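PDB 3ISR: transglutaminase-like enzymes, putative cysteine protease from Cytophaga hutchinsonii, which is a putative cysteine protease of the transglutaminase-like superfamily, and probably acts on peptide or amide bonds through a papain-like cysteine mechanism. Local coordinates for residues Asp183-Gly188 / Phe214-Glu219; Pro198-Thr203 / Ile243-Asp248. One frame throughout, in Å; residues are numbered along the deposited sequence.

In the fold
After the N-terminal strands and the earlier helices, the chain enters helix 181-194, which carries Asp-183 to Gly-188. It then runs straight into strand 199-206, which holds all of 198-203 but Pro-198, and turns back as strand 215-222. Interaction 1 closes there, bringing Phe-214 to Glu-219 against the helix. Interaction 2 closes later, when strand 240-246 returns to the edge of strand 199-206. The segments alternate, so the two loops cross rather than nest. Interaction 1 sets the helix on the four-stranded antiparallel sheet; interaction 2 joins two strands within it. They meet directly where Glu-219 forms a salt bridge with Arg-200.

Interaction 1: residues Asp183-Gly188 / Phe214-Glu219; sequences DFAHLG and FHACFE
The ring of Phe-218 takes Gly-188 over one face. Gly-188 CA stands 4.1 Å from the centroid of the Phe-218 ring, 21° off the ring normal, which makes a CH-pi contact. It is shifted toward the rim, and Gly-188 CA is 3.8 Å from Phe-218 CE2. The carbonyl O of Ala-185 approaches the same ring obliquely. A CB at Gly-188 would point at the ring and clash with CE2, so the close approach depends on the bare CA. Phe-218 CG sits between its backbone N and carbonyl carbon (chi1 75°), and this turns the ring toward Gly-188. Val-146 and Thr-150 of helix 142-156 also touch it.

This is the helix-on-sheet packing of the transglutaminase-like core. Cys-181, His-215 and Asp-230, the last two hydrogen-bonded, are consistent with a Cys-His-Asp triad, so the probable active site spans helix and strand. The axes of the two short segments run nearly parallel, at 11°, and approach to 6.6 Å. Ala-185 lets them come this close. Its CB rests on the strand backbone, 3.4 Å from Cys-217 O. Ala-185 CB meets Ala-216 CB more loosely, at 4.5 Å. The Cys-217 side chain points away from the helix and touches Phe-202.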
# COMPACT_ATOMS: atom_id res chain seq x y z
N ASP B 183 2.73 15.42 -8.34
CA ASP B 183 3.47 14.27 -7.83
C ASP B 183 4.94 14.58 -7.60
O ASP B 183 5.53 14.11 -6.63
CB ASP B 183 3.32 13.10 -8.81
CG ASP B 183 1.86 12.80 -9.14
OD1 ASP B 183 1.06 12.52 -8.22
OD2 ASP B 183 1.49 12.90 -10.33
N PHE B 184 5.56 15.33 -8.52
CA PHE B 184 6.96 15.74 -8.36
C PHE B 184 7.11 16.64 -7.13
O PHE B 184 8.09 16.54 -6.39
CB PHE B 184 7.44 16.51 -9.60
CG PHE B 184 7.82 15.65 -10.78
CD1 PHE B 184 6.88 14.81 -11.40
CD2 PHE B 184 9.09 15.75 -11.34
CE1 PHE B 184 7.23 14.05 -12.52
CE2 PHE B 184 9.44 14.99 -12.48
CZ PHE B 184 8.52 14.15 -13.07
N ALA B 185 6.14 17.53 -6.92
CA ALA B 185 6.17 18.42 -5.75
C ALA B 185 6.03 17.61 -4.47
O ALA B 185 6.78 17.80 -3.50
CB ALA B 185 5.05 19.44 -5.84
N HIS B 186 5.06 16.70 -4.44
CA HIS B 186 4.83 15.93 -3.21
C HIS B 186 6.05 15.12 -2.87
O HIS B 186 6.41 14.98 -1.71
CB HIS B 186 3.63 14.96 -3.36
CG HIS B 186 2.28 15.62 -3.31
ND1 HIS B 186 2.01 16.74 -2.56
CD2 HIS B 186 1.11 15.26 -3.88
CE1 HIS B 186 0.73 17.07 -2.69
NE2 HIS B 186 0.16 16.18 -3.48
N LEU B 187 6.71 14.56 -3.90
CA LEU B 187 7.89 13.75 -3.63
C LEU B 187 9.11 14.55 -3.12
O LEU B 187 9.78 14.12 -2.18
CB LEU B 187 8.25 12.90 -4.86
CG LEU B 187 9.44 11.95 -4.67
CD1 LEU B 187 9.15 10.98 -3.47
CD2 LEU B 187 9.68 11.16 -5.97
N GLY B 188 9.35 15.72 -3.69
CA GLY B 188 10.40 16.61 -3.18
C GLY B 188 10.13 16.98 -1.72
O GLY B 188 11.03 16.94 -0.89
N PHE B 214 -2.21 24.92 -14.65
CA PHE B 214 -1.81 25.29 -13.28
C PHE B 214 -0.55 24.52 -13.00
O PHE B 214 -0.32 23.46 -13.59
CB PHE B 214 -2.88 24.90 -12.27
CG PHE B 214 -4.12 25.76 -12.33
CD1 PHE B 214 -4.09 27.09 -11.94
CD2 PHE B 214 -5.33 25.22 -12.77
CE1 PHE B 214 -5.24 27.88 -11.99
CE2 PHE B 214 -6.49 26.02 -12.83
CZ PHE B 214 -6.44 27.35 -12.42
N HIS B 215 0.31 25.04 -12.13
CA HIS B 215 1.57 24.39 -11.90
C HIS B 215 1.74 24.15 -10.42
O HIS B 215 1.20 24.91 -9.61
CB HIS B 215 2.72 25.24 -12.44
CG HIS B 215 4.01 24.48 -12.56
ND1 HIS B 215 4.11 23.33 -13.31
CD2 HIS B 215 5.23 24.70 -12.03
CE1 HIS B 215 5.35 22.88 -13.24
NE2 HIS B 215 6.05 23.69 -12.47
N ALA B 216 2.46 23.10 -10.07
CA ALA B 216 2.77 22.82 -8.66
C ALA B 216 4.25 22.53 -8.49
O ALA B 216 4.83 21.81 -9.30
CB ALA B 216 1.92 21.61 -8.16
N CYS B 217 4.85 23.09 -7.44
CA CYS B 217 6.20 22.73 -7.06
C CYS B 217 6.34 22.85 -5.55
O CYS B 217 5.35 22.69 -4.81
CB CYS B 217 7.23 23.54 -7.83
SG CYS B 217 6.96 25.30 -7.76
N PHE B 218 7.55 23.05 -5.06
CA PHE B 218 7.71 23.09 -3.61
C PHE B 218 8.74 24.10 -3.16
O PHE B 218 9.55 24.59 -3.98
CB PHE B 218 8.00 21.68 -3.06
CG PHE B 218 9.40 21.16 -3.31
CD1 PHE B 218 10.38 21.25 -2.32
CD2 PHE B 218 9.72 20.53 -4.50
CE1 PHE B 218 11.68 20.76 -2.56
CE2 PHE B 218 10.99 20.05 -4.74
CZ PHE B 218 11.96 20.14 -3.77
N GLU B 219 8.71 24.43 -1.87
CA GLU B 219 9.67 25.35 -1.29
C GLU B 219 10.23 24.70 -0.05
O GLU B 219 9.52 23.99 0.65
CB GLU B 219 9.01 26.68 -0.93
CG GLU B 219 8.48 27.47 -2.16
CD GLU B 219 7.67 28.69 -1.75
OE1 GLU B 219 6.78 28.55 -0.89
OE2 GLU B 219 7.91 29.80 -2.29

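Interaction 2: residues Pro198-Thr203 / Ile243-Asp248; sequences PARYFT and IATGRD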
# COMPACT_ATOMS: atom_id res chain seq x y z
N PRO B 198 12.31 21.64 6.62
CA PRO B 198 10.91 21.98 6.42
C PRO B 198 10.61 22.22 4.95
O PRO B 198 11.42 22.81 4.24
CB PRO B 198 10.71 23.26 7.25
CG PRO B 198 11.92 23.33 8.18
CD PRO B 198 13.03 22.64 7.43
N ALA B 199 9.46 21.75 4.48
CA ALA B 199 9.12 21.95 3.06
C ALA B 199 7.62 22.10 2.90
O ALA B 199 6.87 21.53 3.69
CB ALA B 199 9.62 20.79 2.22
N ARG B 200 7.19 22.86 1.89
CA ARG B 200 5.78 23.06 1.70
C ARG B 200 5.42 23.04 0.21
O ARG B 200 6.28 23.21 -0.65
CB ARG B 200 5.32 24.37 2.36
CG ARG B 200 5.92 25.65 1.68
CD ARG B 200 5.55 26.92 2.43
NE ARG B 200 5.89 28.10 1.64
CZ ARG B 200 5.83 29.35 2.07
NH1 ARG B 200 5.45 29.63 3.32
NH2 ARG B 200 6.16 30.34 1.25
N TYR B 201 4.15 22.84 -0.06
CA TYR B 201 3.61 22.75 -1.40
C TYR B 201 3.30 24.15 -1.94
O TYR B 201 2.78 25.00 -1.21
CB TYR B 201 2.35 21.92 -1.28
CG TYR B 201 1.66 21.50 -2.55
CD1 TYR B 201 2.18 20.46 -3.32
CD2 TYR B 201 0.44 22.07 -2.92
CE1 TYR B 201 1.51 20.02 -4.47
CE2 TYR B 201 -0.23 21.65 -4.08
CZ TYR B 201 0.33 20.62 -4.84
OH TYR B 201 -0.30 20.16 -5.97
N PHE B 202 3.61 24.38 -3.22
CA PHE B 202 3.41 25.68 -3.88
C PHE B 202 2.60 25.45 -5.16
O PHE B 202 2.96 24.60 -5.97
CB PHE B 202 4.79 26.29 -4.19
CG PHE B 202 4.76 27.61 -4.98
CD1 PHE B 202 5.10 28.80 -4.36
CD2 PHE B 202 4.42 27.63 -6.32
CE1 PHE B 202 5.09 30.02 -5.08
CE2 PHE B 202 4.40 28.84 -7.05
CZ PHE B 202 4.75 30.04 -6.41
N THR B 203 1.51 26.18 -5.33
CA THR B 203 0.77 26.16 -6.61
C THR B 203 0.80 27.54 -7.24
O THR B 203 0.80 28.54 -6.53
CB THR B 203 -0.68 25.70 -6.46
OG1 THR B 203 -1.37 26.57 -5.54
CG2 THR B 203 -0.71 24.28 -5.92
N ILE B 243 -0.43 31.08 -6.24
CA ILE B 243 -1.82 30.90 -5.86
C ILE B 243 -1.89 30.50 -4.40
O ILE B 243 -2.54 31.19 -3.60
CB ILE B 243 -2.51 29.85 -6.74
CG1 ILE B 243 -2.68 30.41 -8.14
CG2 ILE B 243 -3.87 29.42 -6.15
CD1 ILE B 243 -2.89 29.31 -9.19
N ALA B 244 -1.26 29.38 -4.05
CA ALA B 244 -1.25 28.95 -2.66
C ALA B 244 0.03 28.27 -2.23
O ALA B 244 0.82 27.80 -3.07
CB ALA B 244 -2.45 28.02 -2.38
N THR B 245 0.21 28.21 -0.92
CA THR B 245 1.12 27.25 -0.30
C THR B 245 0.37 26.47 0.80
O THR B 245 -0.63 26.95 1.35
CB THR B 245 2.39 27.95 0.28
OG1 THR B 245 2.02 28.91 1.28
CG2 THR B 245 3.15 28.67 -0.83
N GLY B 246 0.84 25.28 1.13
CA GLY B 246 0.30 24.55 2.26
C GLY B 246 1.13 23.30 2.44
O GLY B 246 2.18 23.15 1.82
N ARG B 247 0.66 22.39 3.29
CA ARG B 247 1.43 21.19 3.59
C ARG B 247 1.54 20.29 2.36
O ARG B 247 2.60 19.71 2.11
CB ARG B 247 0.79 20.46 4.77
CG ARG B 247 0.83 21.26 6.04
CD ARG B 247 0.06 20.60 7.20
NE ARG B 247 0.70 19.34 7.61
CZ ARG B 247 0.29 18.56 8.60
NH1 ARG B 247 0.94 17.43 8.85
NH2 ARG B 247 -0.78 18.89 9.33
N ASP B 248 0.46 20.19 1.59
CA ASP B 248 0.44 19.41 0.35
C ASP B 248 -0.84 19.75 -0.35
O ASP B 248 -1.52 20.70 0.07
CB ASP B 248 0.58 17.89 0.59
CG ASP B 248 -0.51 17.28 1.46
OD1 ASP B 248 -1.62 17.83 1.59
OD2 ASP B 248 -0.25 16.19 2.04
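Arg-200 reaches across Thr-245 on one face of the sheet. Its CB lies 3.4 Å from Gly-246 O. CG sits between the backbone N and the carbonyl carbon (chi1 66°), and the chain then runs extended to NE. CD passes Thr-245 CB, and Arg-200 NE comes 3.7 Å from Thr-245 CG2. At the tip, Thr-245 OG1 lies 3.8 Å above the guanidinium plane, over its centre. This is packing, and the charge is met by Glu-219, whose OE1 forms a salt bridge with NE. Trp-226 adds a cation-pi contact. With an alanine here the salt bridge and the cation-pi contact go, and the carboxylate of Glu-219 is likely to be left without its charged mate.

The backbones pair as antiparallel edge and inner strands of the four-stranded sheet. Tyr-201 and Gly-246 are a hydrogen-bonded pair, with Tyr-201 N 2.7 Å from Gly-246 O, nearly in line with the carbonyl. Phe-202 and Thr-245 form the non-hydrogen-bonded pair between. Next, Thr-203 N bonds to Ala-244 O at 2.9 Å. Ile-243 and Ala-244 both face Thr-203 in a classic beta bulge. Thr-203 O accepts from Ile-243 N at 2.8 Å, and weakly from Ala-244 N.

On the face opposite Arg-200, the Tyr-201 ring lies against the backbone of Asp-248, whose C is 3.6 Å above the ring plane. The ring of His-186 from helix 181-194 also meets it. The strands are thus joined mainly by backbone bonds. Asp-248 OD2 bonds to Ser-120 OG and Tyr-122 N, and OD1 bonds to Ala-250 N, so this buried carboxylate takes its partners from outside the two segments.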